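Long-range contacts in kallikrein-10 (Homo sapiens, PDB 5LPE), which is a zymogen-like serine peptidase of the kallikrein family that is inhibited by zinc and has a tumour-suppressor role in breast and prostate cancer: residues A[130-135]-A[144-149]; A[18-23]-A[51-56]; A[114-119]-A[195-200]. All coordinates share one frame; numbering follows the deposited sequence.

In the fold
Contacts 1 and 2 are antiparallel strand pairings, but they belong to different barrels. Contact 2 is the most buried of the three and joins the two end strands of the first barrel. Contact 1 lies at the surface, at the loop end of two strands of the second barrel, the same sheet that contact 3 reaches. Contacts 1 and 2 touch, because W132 reaches Q18 and S20. Contact 3 is partly buried and touches neither of the others. It fastens the connection between the barrels to strand 196-203. Aromatic rings mark contacts 1 and 2, with a lysine over one and a phenylalanine over the other. Contact 3 relies on leucines, a proline and one glutamine amide.

Contact 1: A[130-135]-A[144-149]; sequences AGWGTT and KGLTCS
The indole of W132 is held between two side chains. L146 CD2 lies over one face, almost on the normal of the five-membered ring (2° off it) and 3.5 Å from its centroid. K144 covers the opposite face. Its chain bends at chi2 (-99°), which lays CD on that same ring, 3.3 Å from W132 CD1. K144 NZ stays over this face, 4.6 Å from the five-membered centroid, as a cation-pi partner. At the edge, G145 N lies in the ring plane, 3.5 Å from W132 CD1. Both broad sides of the pyrrole part are therefore covered from one short segment.

Next to the ring the backbones pair closely. G131 and T147 form an antiparallel hydrogen-bonded pair. T147 N gives a nearly straight bond (167°) to G131 O at 2.9 Å, and G131 N returns one to T147 O at 3.0 Å. A130 and C148 follow as the non-hydrogen-bonded pair. There A130 CB rests 4.0 Å from C148 SG, which is in disulfide with C10.

Toward K144 and G145 the contact loosens: the strand pairing has ended and G145 is exposed. Further out, residues 137-142 of the connecting loop are not modelled. On the 130-135 side the chain turns to D186, which accepts hydrogen bonds from W132 N and T134 OG1. In active trypsin-like enzymes the equivalent aspartate pairs with the new N-terminus. Here the model begins at residue 9 and D186 is hydrogen-bonded to this loop, consistent with the zymogen-like character. The whole is the first hairpin of the second barrel in the chymotrypsin fold.

Contact 2: A[18-23]-A[51-56]; sequences QVSLFN and WARVGD
One face of the W51 indole receives F22. F22 CB sits over the five-membered ring, 3.6 Å from its centroid. The F22 ring forms an offset stack with the six-membered ring, centroids 4.7 Å apart and planes at 24°. At the F22 ring edge, near its plane, lies R53 CB, 4.3 Å from F22 CE1. W51 CG stands between its backbone N and carbonyl carbon (chi1 57°), which folds the indole back across to the neighbouring strand. W51 NE1 is hydrogen-bonded to G24 O.

Strands 18-23 and 51-54 are the end strands of the first six-stranded sheet, and their antiparallel pairing closes it into the barrel of the chymotrypsin fold. F22 and W51 exchange two backbone hydrogen bonds, with F22 N to W51 O at 2.7 Å. S20 and R53 do likewise, with R53 N to S20 O at 2.8 Å.

V19, L21, A52 and V54 point to the other face, the barrel interior. L21 CD2 packs on A52 CB at 3.6 Å. V19 and V54 lie side by side, CG2 to CG1 at 3.7 Å. L33, L99 and L101 add to this apolar layer. Past V54, G55 N makes a weak hydrogen bond to Q18 O.

Contact 3: A[114-119]-A[195-200]; sequences LQLPYR and ETLQGI
With chi1 at 177°, L197 extends its CG opposite the backbone N, and its side chain meets two leucines of segment 114-119. L114 meets it at about a right angle, with L114 CD1 3.5 Å from L197 CB. L116 lies alongside, pointing the same way, and touches more lightly, CD2 to CD2 at 4.1 Å. Q198 takes a different shape. A bend at chi2 (-71°) turns its amide to the backbone of R119. Q198 NE2 donates to R119 O at 2.9 Å in a nearly straight bond (166°). The oxygen lies in the plane of the Q198 amide, but the nitrogen stands above the R119 carbonyl plane. Q198 OE1 also has a weak bond from A121 N, so both ends of this buried amide have partners.

Segment 114-119 belongs to the connection between the two barrels of the chymotrypsin fold, and segment 195-200 lies on strand 196-203 of the second. L114 and L116 also touch V32 and V34 of the first barrel, and L116 and P117 touch M224 of helix 224-230. Q198 and G199 both face L191, forming a classic beta bulge.

The backbones themselves share little. L197 N makes a weak bond to Q115 O at 3.4 Å. The P117 ring lies against the L197 carbonyl, and P117 CB packs 3.7 Å from Q198 NE2. At the outer side, T196 CG2 sits among Q115 NE2, L116 O and the Y118 ring, 3.9 Å from Y118 CE1. Q115 runs beside T196, while Y118 crosses it at about a right angle.

Contact 1: A[130-135]-A[144-149]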
ATOM      1  N   ALA A 130       5.965  -5.583  -2.073  1.00 27.31           N
ATOM      2  CA  ALA A 130       7.138  -5.674  -1.222  1.00 30.39           C
ATOM      3  C   ALA A 130       6.703  -5.561   0.233  1.00 26.62           C
ATOM      4  O   ALA A 130       5.860  -4.731   0.572  1.00 30.67           O
ATOM      5  CB  ALA A 130       8.134  -4.575  -1.573  1.00 25.02           C
ATOM      6  N   GLY A 131       7.276  -6.379   1.095  1.00 29.60           N
ATOM      7  CA  GLY A 131       6.855  -6.369   2.484  1.00 38.53           C
ATOM      8  C   GLY A 131       7.959  -6.790   3.423  1.00 38.27           C
ATOM      9  O   GLY A 131       8.863  -7.549   3.055  1.00 37.62           O
ATOM     10  N   TRP A 132       7.869  -6.297   4.658  1.00 40.97           N
ATOM     11  CA  TRP A 132       8.878  -6.553   5.675  1.00 42.33           C
ATOM     12  C   TRP A 132       8.640  -7.830   6.467  1.00 42.72           C
ATOM     13  O   TRP A 132       9.574  -8.330   7.103  1.00 50.85           O
ATOM     14  CB  TRP A 132       8.935  -5.383   6.656  1.00 41.82           C
ATOM     15  CG  TRP A 132       9.695  -4.188   6.182  1.00 46.13           C
ATOM     16  CD1 TRP A 132      11.035  -4.105   5.973  1.00 47.06           C
ATOM     17  CD2 TRP A 132       9.166  -2.883   5.918  1.00 40.36           C
ATOM     18  NE1 TRP A 132      11.377  -2.835   5.577  1.00 42.92           N
ATOM     19  CE2 TRP A 132      10.246  -2.064   5.537  1.00 36.14           C
ATOM     20  CE3 TRP A 132       7.881  -2.333   5.954  1.00 33.26           C
ATOM     21  CZ2 TRP A 132      10.084  -0.727   5.193  1.00 35.96           C
ATOM     22  CZ3 TRP A 132       7.720  -1.006   5.609  1.00 36.19           C
ATOM     23  CH2 TRP A 132       8.818  -0.215   5.236  1.00 36.77           C
ATOM     24  N   GLY A 133       7.429  -8.374   6.446  1.00 37.95           N
ATOM     25  CA  GLY A 133       7.129  -9.563   7.212  1.00 45.35           C
ATOM     26  C   GLY A 133       6.311  -9.342   8.467  1.00 41.53           C
ATOM     27  O   GLY A 133       5.975 -10.323   9.139  1.00 37.44           O
ATOM     28  N   THR A 134       5.962  -8.102   8.805  1.00 42.31           N
ATOM     29  CA  THR A 134       4.974  -7.881   9.851  1.00 41.98           C
ATOM     30  C   THR A 134       3.666  -8.554   9.433  1.00 42.15           C
ATOM     31  O   THR A 134       3.432  -8.801   8.244  1.00 47.74           O
ATOM     32  CB  THR A 134       4.753  -6.382  10.071  1.00 42.27           C
ATOM     33  OG1 THR A 134       3.875  -5.871   9.058  1.00 37.97           O
ATOM     34  CG2 THR A 134       6.072  -5.632   9.985  1.00 36.90           C
ATOM     35  N   THR A 135       2.801  -8.833  10.416  1.00 33.72           N
ATOM     36  CA  THR A 135       1.723  -9.831  10.294  1.00 35.12           C
ATOM     37  C   THR A 135       2.270 -11.257  10.297  1.00 33.26           C
ATOM     38  O   THR A 135       1.713 -12.147   9.658  1.00 36.81           O
ATOM     39  CB  THR A 135       0.863  -9.612   9.029  1.00 39.17           C
ATOM     40  OG1 THR A 135       0.629  -8.211   8.826  1.00 51.91           O
ATOM     41  CG2 THR A 135      -0.464 -10.312   9.104  1.00 28.24           C
ATOM     42  N   LYS A 144      13.593  -6.975  10.072  1.00 71.41           N
ATOM     43  CA  LYS A 144      13.132  -6.193   8.929  1.00 67.92           C
ATOM     44  C   LYS A 144      13.548  -6.833   7.607  1.00 66.01           C
ATOM     45  O   LYS A 144      13.487  -8.059   7.456  1.00 68.53           O
ATOM     46  CB  LYS A 144      13.652  -4.751   9.011  1.00 63.47           C
ATOM     47  CG  LYS A 144      12.775  -3.806   9.831  1.00 56.62           C
ATOM     48  CD  LYS A 144      11.875  -2.958   8.935  1.00 49.86           C
ATOM     49  CE  LYS A 144      10.819  -2.206   9.728  1.00 41.64           C
ATOM     50  NZ  LYS A 144       9.933  -3.174  10.437  1.00 55.64           N
ATOM     51  N   GLY A 145      13.929  -6.002   6.634  1.00 58.45           N
ATOM     52  CA  GLY A 145      14.353  -6.447   5.318  1.00 53.96           C
ATOM     53  C   GLY A 145      13.155  -6.761   4.442  1.00 50.45           C
ATOM     54  O   GLY A 145      12.208  -7.409   4.906  1.00 47.95           O
ATOM     55  N   LEU A 146      13.224  -6.426   3.159  1.00 43.85           N
ATOM     56  CA  LEU A 146      12.053  -6.464   2.294  1.00 36.64           C
ATOM     57  C   LEU A 146      12.111  -7.676   1.388  1.00 37.79           C
ATOM     58  O   LEU A 146      13.167  -8.012   0.843  1.00 37.51           O
ATOM     59  CB  LEU A 146      11.940  -5.210   1.428  1.00 36.72           C
ATOM     60  CG  LEU A 146      11.353  -3.938   2.042  1.00 38.44           C
ATOM     61  CD1 LEU A 146      11.403  -2.763   1.062  1.00 34.47           C
ATOM     62  CD2 LEU A 146       9.937  -4.192   2.506  1.00 37.62           C
ATOM     63  N   THR A 147      10.966  -8.302   1.201  1.00 37.61           N
ATOM     64  CA  THR A 147      10.834  -9.402   0.270  1.00 44.55           C
ATOM     65  C   THR A 147       9.842  -9.005  -0.814  1.00 35.55           C
ATOM     66  O   THR A 147       8.823  -8.368  -0.533  1.00 36.11           O
ATOM     67  CB  THR A 147      10.395 -10.682   1.008  1.00 44.44           C
ATOM     68  OG1 THR A 147       9.319 -10.373   1.900  1.00 42.20           O
ATOM     69  CG2 THR A 147      11.559 -11.247   1.818  1.00 43.53           C
ATOM     70  N   CYS A 148      10.151  -9.359  -2.052  1.00 36.58           N
ATOM     71  CA  CYS A 148       9.294  -9.035  -3.180  1.00 34.09           C
ATOM     72  C   CYS A 148       8.619 -10.305  -3.670  1.00 31.60           C
ATOM     73  O   CYS A 148       9.271 -11.347  -3.800  1.00 29.22           O
ATOM     74  CB  CYS A 148      10.093  -8.393  -4.312  1.00 34.42           C
ATOM     75  SG  CYS A 148      10.474  -6.608  -4.176  1.00 42.21           S
ATOM     76  N   SER A 149       7.314 -10.213  -3.927  1.00 30.26           N
ATOM     77  CA  SER A 149       6.502 -11.311  -4.435  1.00 31.39           C
ATOM     78  C   SER A 149       5.699 -10.780  -5.609  1.00 31.10           C
ATOM     79  O   SER A 149       5.115  -9.691  -5.525  1.00 29.12           O
ATOM     80  CB  SER A 149       5.551 -11.871  -3.375  1.00 27.09           C
ATOM     81  OG  SER A 149       6.148 -11.916  -2.091  1.00 33.83           O
TER

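Contact 2: A[18-23]-A[51-56]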
ATOM      1  N   GLN A  18       8.913   2.912  -0.432  1.00 24.08           N
ATOM      2  CA  GLN A  18       8.432   2.149   0.713  1.00 28.20           C
ATOM      3  C   GLN A  18       8.521   2.971   1.993  1.00 27.73           C
ATOM      4  O   GLN A  18       9.540   3.608   2.266  1.00 32.93           O
ATOM      5  CB  GLN A  18       9.244   0.861   0.866  1.00 23.91           C
ATOM      6  CG  GLN A  18       8.554  -0.221   1.663  1.00 26.48           C
ATOM      7  CD  GLN A  18       7.376  -0.836   0.924  1.00 35.16           C
ATOM      8  OE1 GLN A  18       7.081  -0.464  -0.218  1.00 34.17           O
ATOM      9  NE2 GLN A  18       6.701  -1.800   1.573  1.00 35.17           N
ATOM     10  N   VAL A  19       7.449   2.943   2.790  1.00 26.25           N
ATOM     11  CA  VAL A  19       7.330   3.740   4.010  1.00 28.27           C
ATOM     12  C   VAL A  19       6.794   2.853   5.123  1.00 31.35           C
ATOM     13  O   VAL A  19       5.786   2.161   4.937  1.00 28.55           O
ATOM     14  CB  VAL A  19       6.405   4.962   3.825  1.00 26.45           C
ATOM     15  CG1 VAL A  19       6.232   5.695   5.150  1.00 29.17           C
ATOM     16  CG2 VAL A  19       6.947   5.918   2.753  1.00 27.71           C
ATOM     17  N   SER A  20       7.456   2.880   6.277  1.00 33.19           N
ATOM     18  CA  SER A  20       6.958   2.242   7.491  1.00 31.32           C
ATOM     19  C   SER A  20       6.389   3.308   8.413  1.00 32.54           C
ATOM     20  O   SER A  20       7.035   4.333   8.656  1.00 32.87           O
ATOM     21  CB  SER A  20       8.062   1.461   8.203  1.00 32.04           C
ATOM     22  OG  SER A  20       9.293   2.147   8.141  1.00 37.94           O
ATOM     23  N   LEU A  21       5.182   3.069   8.914  1.00 26.35           N
ATOM     24  CA  LEU A  21       4.484   4.007   9.781  1.00 29.68           C
ATOM     25  C   LEU A  21       4.458   3.445  11.190  1.00 32.23           C
ATOM     26  O   LEU A  21       4.093   2.282  11.398  1.00 29.12           O
ATOM     27  CB  LEU A  21       3.058   4.269   9.288  1.00 26.72           C
ATOM     28  CG  LEU A  21       2.925   5.071   8.003  1.00 23.77           C
ATOM     29  CD1 LEU A  21       1.526   4.984   7.458  1.00 26.23           C
ATOM     30  CD2 LEU A  21       3.296   6.513   8.263  1.00 28.62           C
ATOM     31  N   PHE A  22       4.840   4.266  12.154  1.00 31.66           N
ATOM     32  CA  PHE A  22       4.858   3.845  13.543  1.00 32.84           C
ATOM     33  C   PHE A  22       3.896   4.688  14.363  1.00 35.59           C
ATOM     34  O   PHE A  22       3.784   5.900  14.153  1.00 36.80           O
ATOM     35  CB  PHE A  22       6.259   3.939  14.127  1.00 30.44           C
ATOM     36  CG  PHE A  22       7.218   2.979  13.526  1.00 30.40           C
ATOM     37  CD1 PHE A  22       7.924   3.309  12.387  1.00 34.35           C
ATOM     38  CD2 PHE A  22       7.415   1.737  14.091  1.00 32.33           C
ATOM     39  CE1 PHE A  22       8.814   2.414  11.823  1.00 35.36           C
ATOM     40  CE2 PHE A  22       8.303   0.840  13.528  1.00 28.58           C
ATOM     41  CZ  PHE A  22       9.000   1.179  12.396  1.00 25.54           C
ATOM     42  N   ASN A  23       3.182   4.020  15.271  1.00 39.04           N
ATOM     43  CA  ASN A  23       2.464   4.649  16.375  1.00 37.35           C
ATOM     44  C   ASN A  23       3.228   4.360  17.662  1.00 36.60           C
ATOM     45  O   ASN A  23       3.654   3.222  17.893  1.00 34.94           O
ATOM     46  CB  ASN A  23       1.021   4.134  16.469  1.00 41.78           C
ATOM     47  CG  ASN A  23       0.272   4.690  17.682  1.00 42.74           C
ATOM     48  OD1 ASN A  23      -0.072   3.949  18.605  1.00 35.68           O
ATOM     49  ND2 ASN A  23       0.030   6.002  17.683  1.00 38.28           N
ATOM     50  N   TRP A  51       4.060   8.314  12.689  1.00 34.37           N
ATOM     51  CA  TRP A  51       5.279   8.888  12.147  1.00 34.84           C
ATOM     52  C   TRP A  51       5.902   7.902  11.166  1.00 35.74           C
ATOM     53  O   TRP A  51       5.776   6.686  11.319  1.00 37.87           O
ATOM     54  CB  TRP A  51       6.264   9.285  13.257  1.00 41.78           C
ATOM     55  CG  TRP A  51       6.678   8.197  14.205  1.00 44.60           C
ATOM     56  CD1 TRP A  51       5.997   7.770  15.312  1.00 41.51           C
ATOM     57  CD2 TRP A  51       7.896   7.425  14.159  1.00 43.94           C
ATOM     58  NE1 TRP A  51       6.703   6.764  15.942  1.00 42.68           N
ATOM     59  CE2 TRP A  51       7.874   6.541  15.260  1.00 39.74           C
ATOM     60  CE3 TRP A  51       8.993   7.390  13.291  1.00 41.44           C
ATOM     61  CZ2 TRP A  51       8.904   5.627  15.511  1.00 37.22           C
ATOM     62  CZ3 TRP A  51      10.022   6.476  13.550  1.00 46.71           C
ATOM     63  CH2 TRP A  51       9.963   5.609  14.649  1.00 42.86           C
ATOM     64  N   ALA A  52       6.591   8.446  10.164  1.00 34.19           N
ATOM     65  CA  ALA A  52       6.934   7.732   8.941  1.00 34.49           C
ATOM     66  C   ALA A  52       8.443   7.623   8.784  1.00 40.25           C
ATOM     67  O   ALA A  52       9.139   8.644   8.714  1.00 34.13           O
ATOM     68  CB  ALA A  52       6.336   8.440   7.724  1.00 31.61           C
ATOM     69  N   ARG A  53       8.940   6.387   8.698  1.00 40.04           N
ATOM     70  CA  ARG A  53      10.316   6.111   8.302  1.00 36.86           C
ATOM     71  C   ARG A  53      10.334   5.815   6.809  1.00 33.87           C
ATOM     72  O   ARG A  53       9.702   4.857   6.359  1.00 36.35           O
ATOM     73  CB  ARG A  53      10.900   4.935   9.082  1.00 36.45           C
ATOM     74  CG  ARG A  53      12.425   4.904   9.013  1.00 50.74           C
ATOM     75  CD  ARG A  53      13.059   3.732   9.750  1.00 47.87           C
ATOM     76  NE  ARG A  53      13.797   2.881   8.822  1.00 49.07           N
ATOM     77  CZ  ARG A  53      13.326   1.741   8.320  1.00 53.84           C
ATOM     78  NH1 ARG A  53      14.065   1.033   7.470  1.00 56.59           N
ATOM     79  NH2 ARG A  53      12.120   1.307   8.673  1.00 46.27           N
ATOM     80  N   VAL A  54      11.053   6.623   6.043  1.00 40.18           N
ATOM     81  CA  VAL A  54      11.026   6.505   4.588  1.00 46.04           C
ATOM     82  C   VAL A  54      12.368   5.996   4.080  1.00 42.52           C
ATOM     83  O   VAL A  54      13.410   6.200   4.700  1.00 42.61           O
ATOM     84  CB  VAL A  54      10.655   7.842   3.910  1.00 40.48           C
ATOM     85  CG1 VAL A  54       9.273   8.282   4.346  1.00 33.34           C
ATOM     86  CG2 VAL A  54      11.677   8.905   4.231  1.00 41.17           C
ATOM     87  N   GLY A  55      12.327   5.287   2.959  1.00 47.60           N
ATOM     88  CA  GLY A  55      13.540   4.905   2.256  1.00 57.68           C
ATOM     89  C   GLY A  55      14.172   3.548   2.520  1.00 68.24           C
ATOM     90  O   GLY A  55      14.265   3.068   3.660  1.00 64.22           O
ATOM     91  N   ASP A  56      14.708   2.979   1.443  1.00 70.56           N
ATOM     92  CA  ASP A  56      15.268   1.633   1.433  1.00 69.86           C
ATOM     93  C   ASP A  56      16.537   1.582   0.589  1.00 66.68           C
ATOM     94  O   ASP A  56      17.571   2.124   0.975  1.00 66.55           O
ATOM     95  CB  ASP A  56      14.240   0.632   0.899  1.00 63.01           C
ATOM     96  CG  ASP A  56      14.864  -0.692   0.498  1.00 63.40           C
ATOM     97  OD1 ASP A  56      15.099  -1.539   1.391  1.00 61.81           O
ATOM     98  OD2 ASP A  56      15.119  -0.884  -0.711  1.00 53.66           O
TER

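Contact 3: A[114-119]-A[195-200]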
ATOM      1  N   LEU A 114       6.618   7.372  -5.633  1.00 29.93           N
ATOM      2  CA  LEU A 114       6.123   6.394  -6.602  1.00 28.19           C
ATOM      3  C   LEU A 114       5.112   7.066  -7.531  1.00 29.40           C
ATOM      4  O   LEU A 114       4.128   7.653  -7.061  1.00 26.49           O
ATOM      5  CB  LEU A 114       5.486   5.195  -5.885  1.00 26.64           C
ATOM      6  CG  LEU A 114       5.556   3.745  -6.390  1.00 31.49           C
ATOM      7  CD1 LEU A 114       4.365   2.982  -5.824  1.00 24.79           C
ATOM      8  CD2 LEU A 114       5.730   3.569  -7.895  1.00 29.78           C
ATOM      9  N   GLN A 115       5.380   7.008  -8.838  1.00 29.74           N
ATOM     10  CA  GLN A 115       4.450   7.550  -9.813  1.00 27.07           C
ATOM     11  C   GLN A 115       3.053   6.983  -9.560  1.00 27.22           C
ATOM     12  O   GLN A 115       2.885   5.776  -9.401  1.00 31.18           O
ATOM     13  CB  GLN A 115       4.935   7.199 -11.220  1.00 33.91           C
ATOM     14  CG  GLN A 115       4.132   7.817 -12.357  1.00 37.07           C
ATOM     15  CD  GLN A 115       4.603   7.329 -13.702  1.00 49.05           C
ATOM     16  OE1 GLN A 115       4.610   8.080 -14.682  1.00 60.08           O
ATOM     17  NE2 GLN A 115       4.983   6.053 -13.769  1.00 41.92           N
ATOM     18  N   LEU A 116       2.063   7.870  -9.475  1.00 30.89           N
ATOM     19  CA  LEU A 116       0.660   7.507  -9.346  1.00 29.96           C
ATOM     20  C   LEU A 116       0.112   6.902 -10.645  1.00 34.54           C
ATOM     21  O   LEU A 116       0.650   7.139 -11.724  1.00 34.61           O
ATOM     22  CB  LEU A 116      -0.126   8.749  -8.950  1.00 30.37           C
ATOM     23  CG  LEU A 116       0.134   9.256  -7.538  1.00 27.13           C
ATOM     24  CD1 LEU A 116      -0.298  10.701  -7.401  1.00 17.28           C
ATOM     25  CD2 LEU A 116      -0.545   8.327  -6.529  1.00 26.38           C
ATOM     26  N   PRO A 117      -0.952   6.100 -10.568  1.00 32.73           N
ATOM     27  CA  PRO A 117      -1.491   5.489 -11.794  1.00 31.14           C
ATOM     28  C   PRO A 117      -2.075   6.551 -12.711  1.00 28.47           C
ATOM     29  O   PRO A 117      -2.826   7.423 -12.269  1.00 32.61           O
ATOM     30  CB  PRO A 117      -2.581   4.536 -11.275  1.00 23.79           C
ATOM     31  CG  PRO A 117      -3.036   5.150 -10.040  1.00 23.31           C
ATOM     32  CD  PRO A 117      -1.787   5.778  -9.400  1.00 24.90           C
ATOM     33  N   TYR A 118      -1.701   6.484 -13.985  1.00 31.50           N
ATOM     34  CA  TYR A 118      -2.311   7.247 -15.063  1.00 31.71           C
ATOM     35  C   TYR A 118      -3.352   6.426 -15.823  1.00 33.09           C
ATOM     36  O   TYR A 118      -3.887   6.891 -16.837  1.00 34.01           O
ATOM     37  CB  TYR A 118      -1.232   7.788 -16.006  1.00 22.35           C
ATOM     38  CG  TYR A 118      -0.330   6.737 -16.595  1.00 27.91           C
ATOM     39  CD1 TYR A 118       0.785   6.278 -15.912  1.00 27.11           C
ATOM     40  CD2 TYR A 118      -0.593   6.202 -17.843  1.00 35.45           C
ATOM     41  CE1 TYR A 118       1.602   5.327 -16.458  1.00 31.15           C
ATOM     42  CE2 TYR A 118       0.221   5.245 -18.397  1.00 32.01           C
ATOM     43  CZ  TYR A 118       1.315   4.814 -17.705  1.00 34.50           C
ATOM     44  OH  TYR A 118       2.125   3.858 -18.275  1.00 47.59           O
ATOM     45  N   ARG A 119      -3.678   5.238 -15.321  1.00 35.22           N
ATOM     46  CA  ARG A 119      -4.334   4.161 -16.048  1.00 29.38           C
ATOM     47  C   ARG A 119      -4.650   3.068 -15.031  1.00 36.54           C
ATOM     48  O   ARG A 119      -3.980   2.960 -14.000  1.00 37.46           O
ATOM     49  CB  ARG A 119      -3.376   3.651 -17.135  1.00 37.24           C
ATOM     50  CG  ARG A 119      -3.892   2.779 -18.257  1.00 43.29           C
ATOM     51  CD  ARG A 119      -2.672   2.211 -19.046  1.00 46.50           C
ATOM     52  NE  ARG A 119      -1.795   1.381 -18.208  1.00 48.93           N
ATOM     53  CZ  ARG A 119      -2.115   0.158 -17.778  1.00 51.53           C
ATOM     54  NH1 ARG A 119      -3.290  -0.371 -18.104  1.00 49.90           N
ATOM     55  NH2 ARG A 119      -1.270  -0.537 -17.018  1.00 47.16           N
ATOM     56  N   GLU A 195       6.071  -0.309 -12.229  1.00 45.15           N
ATOM     57  CA  GLU A 195       6.544   0.880 -11.501  1.00 45.29           C
ATOM     58  C   GLU A 195       5.491   1.990 -11.433  1.00 35.82           C
ATOM     59  O   GLU A 195       5.804   3.185 -11.489  1.00 35.96           O
ATOM     60  CB  GLU A 195       7.855   1.389 -12.096  1.00 52.14           C
ATOM     61  CG  GLU A 195       9.050   0.537 -11.684  1.00 48.99           C
ATOM     62  CD  GLU A 195      10.075   1.370 -10.990  1.00 52.78           C
ATOM     63  OE1 GLU A 195      11.195   0.880 -10.756  1.00 59.29           O
ATOM     64  OE2 GLU A 195       9.751   2.532 -10.675  1.00 50.40           O
ATOM     65  N   THR A 196       4.235   1.563 -11.328  1.00 34.28           N
ATOM     66  CA  THR A 196       3.076   2.370 -10.971  1.00 36.63           C
ATOM     67  C   THR A 196       2.437   1.799  -9.702  1.00 32.71           C
ATOM     68  O   THR A 196       2.589   0.617  -9.383  1.00 28.67           O
ATOM     69  CB  THR A 196       2.031   2.401 -12.114  1.00 33.40           C
ATOM     70  OG1 THR A 196       2.296   1.324 -13.016  1.00 43.21           O
ATOM     71  CG2 THR A 196       2.047   3.716 -12.898  1.00 31.36           C
ATOM     72  N   LEU A 197       1.699   2.654  -8.994  1.00 28.66           N
ATOM     73  CA  LEU A 197       0.987   2.282  -7.782  1.00 23.23           C
ATOM     74  C   LEU A 197      -0.449   2.001  -8.187  1.00 24.04           C
ATOM     75  O   LEU A 197      -1.200   2.927  -8.488  1.00 28.12           O
ATOM     76  CB  LEU A 197       1.031   3.423  -6.774  1.00 26.79           C
ATOM     77  CG  LEU A 197       0.275   3.253  -5.471  1.00 21.07           C
ATOM     78  CD1 LEU A 197       1.120   2.439  -4.497  1.00 21.86           C
ATOM     79  CD2 LEU A 197       0.004   4.624  -4.961  1.00 13.04           C
ATOM     80  N   GLN A 198      -0.831   0.734  -8.224  1.00 20.83           N
ATOM     81  CA  GLN A 198      -2.215   0.440  -8.531  1.00 22.40           C
ATOM     82  C   GLN A 198      -3.087   0.166  -7.301  1.00 22.97           C
ATOM     83  O   GLN A 198      -4.316   0.240  -7.412  1.00 19.22           O
ATOM     84  CB  GLN A 198      -2.269  -0.731  -9.525  1.00 25.13           C
ATOM     85  CG  GLN A 198      -1.708  -0.378 -10.924  1.00 22.34           C
ATOM     86  CD  GLN A 198      -2.618   0.558 -11.711  1.00 24.03           C
ATOM     87  OE1 GLN A 198      -3.798   0.711 -11.395  1.00 29.11           O
ATOM     88  NE2 GLN A 198      -2.072   1.192 -12.728  1.00 23.11           N
ATOM     89  N   GLY A 199      -2.515  -0.066  -6.118  1.00 18.96           N
ATOM     90  CA  GLY A 199      -3.353  -0.457  -5.001  1.00 18.27           C
ATOM     91  C   GLY A 199      -2.710  -0.276  -3.647  1.00 18.73           C
ATOM     92  O   GLY A 199      -1.491  -0.398  -3.497  1.00 23.54           O
ATOM     93  N   ILE A 200      -3.549  -0.051  -2.641  1.00 15.33           N
ATOM     94  CA  ILE A 200      -3.153  -0.085  -1.236  1.00 14.78           C
ATOM     95  C   ILE A 200      -3.901  -1.222  -0.549  1.00 18.23           C
ATOM     96  O   ILE A 200      -5.121  -1.335  -0.678  1.00 20.42           O
ATOM     97  CB  ILE A 200      -3.427   1.258  -0.537  1.00 18.67           C
ATOM     98  CG1 ILE A 200      -2.580   2.362  -1.181  1.00 20.71           C
ATOM     99  CG2 ILE A 200      -3.153   1.135   0.961  1.00 24.46           C
ATOM    100  CD1 ILE A 200      -1.149   2.316  -0.795  1.00 17.11           C
TER